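Local coordinates for protein inactive glucansucrase (Lactobacillus reuteri, PDB 5JBD) that is an inactive member of the glucansucrase family, glycoside hydrolase family 70, built round a TIM-barrel and carrying a bound calcium ion, at residues A[85-89]-A[90-94]; A[158-161]-A[162-166]; A[491-494]-A[495-499]. All coordinates share one frame; numbering follows the deposited sequence.

Overall arrangement
Three ends of helices illustrate how a chain enters or leaves a helix in a large multidomain protein. Contact 1 caps the start of helix 90-101, while contacts 2 and 3 lie at the C-terminal ends of helices 151-162 and 483-496. The first two are neighbours, their centres about 12 Å apart, and they touch: Val92 CG2 lies 3.9 Å from Val164 CG1. Contact 3 lies on the opposite side of the chain's centre, its own centre about 73 Å from that of contact 1 and 63 Å from that of contact 2. None of the three supplies a ligand to the calcium site, which is formed by Glu237, Asp243, Asn287 and Asn751.

Contact 1. Residues A[85-89]-A[90-94]; sequences YIWPS and KDVQA
Gln93 lays its aliphatic chain over one face of the Trp87 indole, at the turn into a helix. Gln93 CG stands 3.6 Å from the centroid of the six-membered ring and only 13° off its normal, a CH-pi contact. The glutamine chain leaves CA opposite the backbone N and stays extended, and in this way runs outward across the ring. The amide lies nearly parallel to the indole, their planes 20° apart, and Gln93 NE2 comes to 3.4 Å from Trp87 CZ3. On the opposite face of the indole the backbone carbon Tyr85 C lies near the rim, so that the ring has its own preceding chain on one side and the first turn of the helix on the other.

The polar contacts belong to an N-cap, the classic device for satisfying amides that have no carbonyl a turn earlier in a helix. Ser89 occupies the cap position just before helix 90-101, and its OG accepts from Val92 N at 3.3 Å with an N-H...O angle of 163°. The first torsion of the serine turns OG between the backbone N and the carbonyl carbon, and so back over the first turn. The carbonyl of the same serine starts the regular helical pattern, Ser89 O accepting from Gln93 N at 3.0 Å. Lys90 leads away from the cap and sends NZ to Thr126 OG1.

Apolar contact lies beside the cap. Pro88 CG meets Val92 CG2 at 4.0 Å, the two side chains crossing at about a right angle, and that same methyl lies 3.5 Å from Ser89 OG. Beyond the segments, Trp87 also meets the ring of Phe96, and both Trp87 and Gln93 rest on Ala133 of helix 126-147.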
loop_
_atom_site.group_PDB
_atom_site.type_symbol
_atom_site.label_atom_id
_atom_site.label_comp_id
_atom_site.label_asym_id
_atom_site.label_seq_id
_atom_site.Cartn_x
_atom_site.Cartn_y
_atom_site.Cartn_z
ATOM N N TYR A 85 -17.455 11.267 36.735
ATOM C CA TYR A 85 -18.197 10.408 37.674
ATOM C C TYR A 85 -17.603 9.018 37.916
ATOM O O TYR A 85 -17.800 8.467 39.002
ATOM C CB TYR A 85 -19.628 10.197 37.166
ATOM C CG TYR A 85 -20.445 11.463 37.025
ATOM C CD1 TYR A 85 -21.217 11.951 38.077
ATOM C CD2 TYR A 85 -20.471 12.157 35.822
ATOM C CE1 TYR A 85 -21.982 13.102 37.926
ATOM C CE2 TYR A 85 -21.229 13.315 35.663
ATOM C CZ TYR A 85 -21.985 13.781 36.715
ATOM O OH TYR A 85 -22.725 14.938 36.581
ATOM N N ILE A 86 -16.942 8.424 36.907
ATOM C CA ILE A 86 -16.388 7.069 37.008
ATOM C C ILE A 86 -14.959 6.992 36.483
ATOM O O ILE A 86 -14.566 7.759 35.597
ATOM C CB ILE A 86 -17.250 6.017 36.265
ATOM C CG1 ILE A 86 -17.368 6.323 34.765
ATOM C CG2 ILE A 86 -18.639 5.946 36.878
ATOM C CD1 ILE A 86 -18.004 5.206 33.970
ATOM N N TRP A 87 -14.194 6.048 37.038
ATOM C CA TRP A 87 -12.773 5.846 36.702
ATOM C C TRP A 87 -12.436 4.354 36.779
ATOM O O TRP A 87 -13.086 3.616 37.516
ATOM C CB TRP A 87 -11.869 6.630 37.663
ATOM C CG TRP A 87 -12.271 8.063 37.763
ATOM C CD1 TRP A 87 -11.830 9.081 36.989
ATOM C CD2 TRP A 87 -13.234 8.624 38.658
ATOM N NE1 TRP A 87 -12.439 10.250 37.348
ATOM C CE2 TRP A 87 -13.311 10.002 38.373
ATOM C CE3 TRP A 87 -14.041 8.096 39.667
ATOM C CZ2 TRP A 87 -14.166 10.867 39.060
ATOM C CZ3 TRP A 87 -14.891 8.955 40.364
ATOM C CH2 TRP A 87 -14.944 10.331 40.057
ATOM N N PRO A 88 -11.430 3.902 36.004
ATOM C CA PRO A 88 -10.986 2.504 36.106
ATOM C C PRO A 88 -10.358 2.127 37.451
ATOM O O PRO A 88 -10.312 0.940 37.774
ATOM C CB PRO A 88 -9.956 2.367 34.980
ATOM C CG PRO A 88 -9.527 3.757 34.654
ATOM C CD PRO A 88 -10.684 4.653 34.979
ATOM N N SER A 89 -9.884 3.112 38.218
ATOM C CA SER A 89 -9.262 2.853 39.521
ATOM C C SER A 89 -9.194 4.098 40.387
ATOM O O SER A 89 -9.390 5.218 39.901
ATOM C CB SER A 89 -7.832 2.336 39.312
ATOM O OG SER A 89 -7.025 3.337 38.703
ATOM N N LYS A 90 -8.916 3.892 41.673
ATOM C CA LYS A 90 -8.643 4.992 42.614
ATOM C C LYS A 90 -7.470 5.859 42.132
ATOM O O LYS A 90 -7.497 7.094 42.255
ATOM C CB LYS A 90 -8.324 4.450 44.014
ATOM C CG LYS A 90 -9.527 4.189 44.905
ATOM C CD LYS A 90 -9.092 3.725 46.278
ATOM C CE LYS A 90 -9.998 2.607 46.888
ATOM N NZ LYS A 90 -11.465 2.838 46.758
ATOM N N ASP A 91 -6.454 5.194 41.588
ATOM C CA ASP A 91 -5.276 5.854 41.021
ATOM C C ASP A 91 -5.689 6.931 40.001
ATOM O O ASP A 91 -5.309 8.091 40.128
ATOM C CB ASP A 91 -4.358 4.788 40.376
ATOM C CG ASP A 91 -3.066 5.364 39.784
ATOM O OD1 ASP A 91 -2.589 6.430 40.230
ATOM O OD2 ASP A 91 -2.517 4.717 38.867
ATOM N N VAL A 92 -6.493 6.529 39.023
ATOM C CA VAL A 92 -6.911 7.412 37.925
ATOM C C VAL A 92 -7.890 8.486 38.417
ATOM O O VAL A 92 -7.855 9.620 37.945
ATOM C CB VAL A 92 -7.482 6.594 36.727
ATOM C CG1 VAL A 92 -7.999 7.507 35.612
ATOM C CG2 VAL A 92 -6.410 5.650 36.177
ATOM N N GLN A 93 -8.732 8.139 39.389
ATOM C CA GLN A 93 -9.610 9.108 40.033
ATOM C C GLN A 93 -8.796 10.242 40.648
ATOM O O GLN A 93 -9.096 11.424 40.439
ATOM C CB GLN A 93 -10.479 8.421 41.100
ATOM C CG GLN A 93 -11.469 9.333 41.830
ATOM C CD GLN A 93 -12.246 8.619 42.922
ATOM O OE1 GLN A 93 -11.864 7.546 43.352
ATOM N NE2 GLN A 93 -13.340 9.219 43.372
ATOM N N ALA A 94 -7.770 9.881 41.413
ATOM C CA ALA A 94 -6.901 10.878 42.040
ATOM C C ALA A 94 -6.170 11.687 40.971
ATOM O O ALA A 94 -6.044 12.902 41.115
ATOM C CB ALA A 94 -5.924 10.226 43.009
#

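Contact 2. Residues A[158-161]-A[162-166]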
loop_
_atom_site.group_PDB
_atom_site.type_symbol
_atom_site.label_atom_id
_atom_site.label_comp_id
_atom_site.label_asym_id
_atom_site.label_seq_id
_atom_site.Cartn_x
_atom_site.Cartn_y
_atom_site.Cartn_z
ATOM N N ASN A 158 -10.283 15.226 26.950
ATOM C CA ASN A 158 -9.402 14.617 25.939
ATOM C C ASN A 158 -7.923 14.783 26.311
ATOM O O ASN A 158 -7.157 13.834 26.211
ATOM C CB ASN A 158 -9.667 15.193 24.542
ATOM C CG ASN A 158 -11.039 14.819 23.997
ATOM O OD1 ASN A 158 -11.617 13.797 24.362
ATOM N ND2 ASN A 158 -11.582 15.676 23.135
ATOM N N SER A 159 -7.545 15.970 26.784
ATOM C CA SER A 159 -6.175 16.208 27.258
ATOM C C SER A 159 -5.830 15.350 28.480
ATOM O O SER A 159 -4.756 14.744 28.521
ATOM C CB SER A 159 -5.956 17.686 27.564
ATOM O OG SER A 159 -6.227 18.455 26.412
ATOM N N PHE A 160 -6.742 15.263 29.451
ATOM C CA PHE A 160 -6.531 14.366 30.598
ATOM C C PHE A 160 -6.370 12.918 30.182
ATOM O O PHE A 160 -5.416 12.252 30.610
ATOM C CB PHE A 160 -7.665 14.441 31.628
ATOM C CG PHE A 160 -7.580 13.360 32.678
ATOM C CD1 PHE A 160 -6.544 13.363 33.605
ATOM C CD2 PHE A 160 -8.505 12.319 32.719
ATOM C CE1 PHE A 160 -6.438 12.365 34.566
ATOM C CE2 PHE A 160 -8.413 11.322 33.682
ATOM C CZ PHE A 160 -7.376 11.343 34.608
ATOM N N ALA A 161 -7.281 12.434 29.337
ATOM C CA ALA A 161 -7.267 11.020 28.931
ATOM C C ALA A 161 -5.954 10.629 28.273
ATOM O O ALA A 161 -5.431 9.556 28.539
ATOM C CB ALA A 161 -8.422 10.709 28.005
ATOM N N ALA A 162 -5.399 11.536 27.473
ATOM C CA ALA A 162 -4.087 11.334 26.812
ATOM C C ALA A 162 -2.906 11.132 27.775
ATOM O O ALA A 162 -1.887 10.588 27.372
ATOM C CB ALA A 162 -3.792 12.483 25.854
ATOM N N THR A 163 -3.040 11.560 29.030
ATOM C CA THR A 163 -2.010 11.331 30.059
ATOM C C THR A 163 -2.167 10.008 30.837
ATOM O O THR A 163 -1.302 9.663 31.629
ATOM C CB THR A 163 -1.963 12.489 31.086
ATOM O OG1 THR A 163 -3.080 12.398 31.990
ATOM C CG2 THR A 163 -1.954 13.864 30.394
ATOM N N VAL A 164 -3.267 9.289 30.623
ATOM C CA VAL A 164 -3.550 8.051 31.361
ATOM C C VAL A 164 -3.277 6.868 30.428
ATOM O O VAL A 164 -3.978 6.714 29.428
ATOM C CB VAL A 164 -5.023 8.015 31.848
ATOM C CG1 VAL A 164 -5.299 6.753 32.658
ATOM C CG2 VAL A 164 -5.338 9.262 32.654
ATOM N N PRO A 165 -2.251 6.046 30.733
ATOM C CA PRO A 165 -1.886 4.942 29.831
ATOM C C PRO A 165 -3.062 4.103 29.348
ATOM O O PRO A 165 -3.219 3.921 28.135
ATOM C CB PRO A 165 -0.923 4.104 30.684
ATOM C CG PRO A 165 -0.227 5.123 31.524
ATOM C CD PRO A 165 -1.267 6.186 31.828
ATOM N N GLU A 166 -3.903 3.623 30.265
ATOM C CA GLU A 166 -5.004 2.738 29.858
ATOM C C GLU A 166 -6.115 3.398 29.009
ATOM O O GLU A 166 -6.892 2.689 28.361
ATOM C CB GLU A 166 -5.565 1.954 31.048
ATOM C CG GLU A 166 -6.386 2.763 32.027
ATOM C CD GLU A 166 -6.520 2.055 33.353
ATOM O OE1 GLU A 166 -7.345 1.119 33.435
ATOM O OE2 GLU A 166 -5.803 2.440 34.296
#
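Thr163 reaches back to Phe160 with two donors at once. Its hydroxyl OG1 gives a hydrogen bond of 2.7 Å to Phe160 O, approaching in the carbonyl plane on a lone pair, while its amide N comes to the same oxygen at 2.9 Å from well above that plane. One carbonyl is thus gripped from two distinct directions by a single residue. The hydroxyl is placed by chi1 of 75°, which sets OG1 between the threonine's own N and carbonyl carbon and turns it toward the preceding turn; CG2 falls instead beside Ser159 O, at 3.5 Å.

Val164 makes the apolar counterpart. Its CG2 methyl sits over one face of the Phe160 ring, 3.9 Å from the centroid and 26° off the normal, and comes closest at CZ. Val164 N also donates to Ala161 O at 3.0 Å, which places the residue at the helix end. Ala162 N still pairs with Asn158 O four residues back, at 3.2 Å, but the amides of Thr163 and Val164 bond only three residues back.

In the next shell, the ring of Phe160 meets Phe96 edge-to-face and the Phe160 side chain also touches Gln95, both on helix 90-101, while Val164 packs on Val92 of the same helix. Further along, Val164 O accepts from Ser168 OG, tying down the chain that follows.

This passage from alpha-helical to 3-10-like bonding is characteristic of the C-terminal turn of a helix, here reinforced by a threonine hydroxyl bonded to a carbonyl of the preceding turn.

Contact 3. Residues A[491-494]-A[495-499]; sequences RARK and QFVSG
The backbone bond from Val497 N to Arg493 O, 3.0 Å long with an angle of 161° at the hydrogen, is the one in this turn that is not weak. A water lies within hydrogen-bonding reach of both Arg493 O (2.9 Å) and Val497 O (3.0 Å), and has more acceptors near it than protons to give. The other backbone bonds are weak: Gln495 N to Arg491 O, and Phe496 N shared between Ala492 O and Arg493 O. The guanidinium of Arg493 is engaged beyond the turn, NH2 donating to Asp648 O.

Apolar contact runs alongside. Val497 lays its CB against Arg493 CG at 3.8 Å, and its CG2, anti to the carbonyl carbon, approaches Arg493 CA at 3.7 Å. Phe496 brings the CD2 corner of its ring to 4.2 Å from Ala492 CB, while Gln495 CB lies over the rim of one face. Gln495 CG rests 3.5 Å from Arg491 O.

Val497 is the first residue to leave helical torsions, and from here the chain runs into strand 501-505. Helix 483-496 comes after strand 460-464 of the parallel barrel and the short helix 465-468, and its end abuts the antiparallel sheet that includes strands 501-505, 537-542 and 612-618: Ala492 and Val497 touch Met537, and Phe496 packs on Val617 and Pro618.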
loop_
_atom_site.group_PDB
_atom_site.type_symbol
_atom_site.label_atom_id
_atom_site.label_comp_id
_atom_site.label_asym_id
_atom_site.label_seq_id
_atom_site.Cartn_x
_atom_site.Cartn_y
_atom_site.Cartn_z
ATOM N N ARG A 491 11.957 4.385 -26.441
ATOM C CA ARG A 491 11.671 4.417 -27.880
ATOM C C ARG A 491 12.504 3.377 -28.634
ATOM O O ARG A 491 11.989 2.689 -29.523
ATOM C CB ARG A 491 11.939 5.802 -28.483
ATOM C CG ARG A 491 10.953 6.885 -28.085
ATOM C CD ARG A 491 11.379 8.241 -28.637
ATOM N NE ARG A 491 10.838 9.340 -27.829
ATOM C CZ ARG A 491 9.739 10.050 -28.107
ATOM N NH1 ARG A 491 9.017 9.812 -29.200
ATOM N NH2 ARG A 491 9.349 11.023 -27.274
ATOM N N ALA A 492 13.796 3.278 -28.294
ATOM C CA ALA A 492 14.675 2.284 -28.917
ATOM C C ALA A 492 14.202 0.843 -28.664
ATOM O O ALA A 492 14.310 -0.019 -29.548
ATOM C CB ALA A 492 16.119 2.471 -28.446
ATOM N N ARG A 493 13.679 0.582 -27.465
ATOM C CA ARG A 493 13.173 -0.748 -27.146
ATOM C C ARG A 493 12.115 -1.192 -28.158
ATOM O O ARG A 493 12.174 -2.325 -28.672
ATOM C CB ARG A 493 12.593 -0.808 -25.745
ATOM C CG ARG A 493 12.182 -2.221 -25.324
ATOM C CD ARG A 493 11.613 -2.225 -23.916
ATOM N NE ARG A 493 11.503 -3.571 -23.375
ATOM C CZ ARG A 493 10.421 -4.352 -23.424
ATOM N NH1 ARG A 493 9.288 -3.947 -24.012
ATOM N NH2 ARG A 493 10.491 -5.568 -22.890
ATOM N N LYS A 494 11.137 -0.322 -28.419
ATOM C CA LYS A 494 10.055 -0.648 -29.337
ATOM C C LYS A 494 10.586 -0.930 -30.749
ATOM O O LYS A 494 10.079 -1.813 -31.440
ATOM C CB LYS A 494 8.985 0.465 -29.359
ATOM C CG LYS A 494 7.809 0.148 -30.269
ATOM C CD LYS A 494 6.748 1.240 -30.278
ATOM C CE LYS A 494 5.572 0.793 -31.136
ATOM N NZ LYS A 494 4.459 1.780 -31.134
ATOM N N GLN A 495 11.605 -0.184 -31.164
ATOM C CA GLN A 495 12.180 -0.347 -32.497
ATOM C C GLN A 495 13.094 -1.564 -32.658
ATOM O O GLN A 495 13.173 -2.119 -33.754
ATOM C CB GLN A 495 12.970 0.909 -32.908
ATOM C CG GLN A 495 12.177 2.204 -32.973
ATOM C CD GLN A 495 13.061 3.363 -33.405
ATOM O OE1 GLN A 495 14.055 3.676 -32.755
ATOM N NE2 GLN A 495 12.726 3.972 -34.522
ATOM N N PHE A 496 13.803 -1.952 -31.594
ATOM C CA PHE A 496 14.953 -2.838 -31.744
ATOM C C PHE A 496 15.005 -4.100 -30.886
ATOM O O PHE A 496 15.619 -5.074 -31.309
ATOM C CB PHE A 496 16.248 -2.033 -31.521
ATOM C CG PHE A 496 16.466 -0.927 -32.521
ATOM C CD1 PHE A 496 16.708 -1.221 -33.865
ATOM C CD2 PHE A 496 16.478 0.401 -32.115
ATOM C CE1 PHE A 496 16.924 -0.206 -34.778
ATOM C CE2 PHE A 496 16.686 1.423 -33.037
ATOM C CZ PHE A 496 16.912 1.122 -34.365
ATOM N N VAL A 497 14.374 -4.091 -29.716
ATOM C CA VAL A 497 14.602 -5.138 -28.720
ATOM C C VAL A 497 13.721 -6.371 -28.980
ATOM O O VAL A 497 12.504 -6.333 -28.790
ATOM C CB VAL A 497 14.427 -4.571 -27.303
ATOM C CG1 VAL A 497 14.407 -5.665 -26.254
ATOM C CG2 VAL A 497 15.533 -3.574 -27.017
ATOM N N SER A 498 14.364 -7.443 -29.451
ATOM C CA SER A 498 13.714 -8.732 -29.695
ATOM C C SER A 498 14.799 -9.789 -29.909
ATOM O O SER A 498 15.967 -9.439 -30.052
ATOM C CB SER A 498 12.770 -8.669 -30.903
ATOM O OG SER A 498 11.985 -9.846 -31.039
ATOM N N GLY A 499 14.406 -11.062 -29.902
ATOM C CA GLY A 499 15.324 -12.181 -30.137
ATOM C C GLY A 499 15.989 -12.700 -28.886
ATOM O O GLY A 499 15.659 -12.276 -27.774
HETATM O O HOH W 1 10.361 -4.457 -27.947
#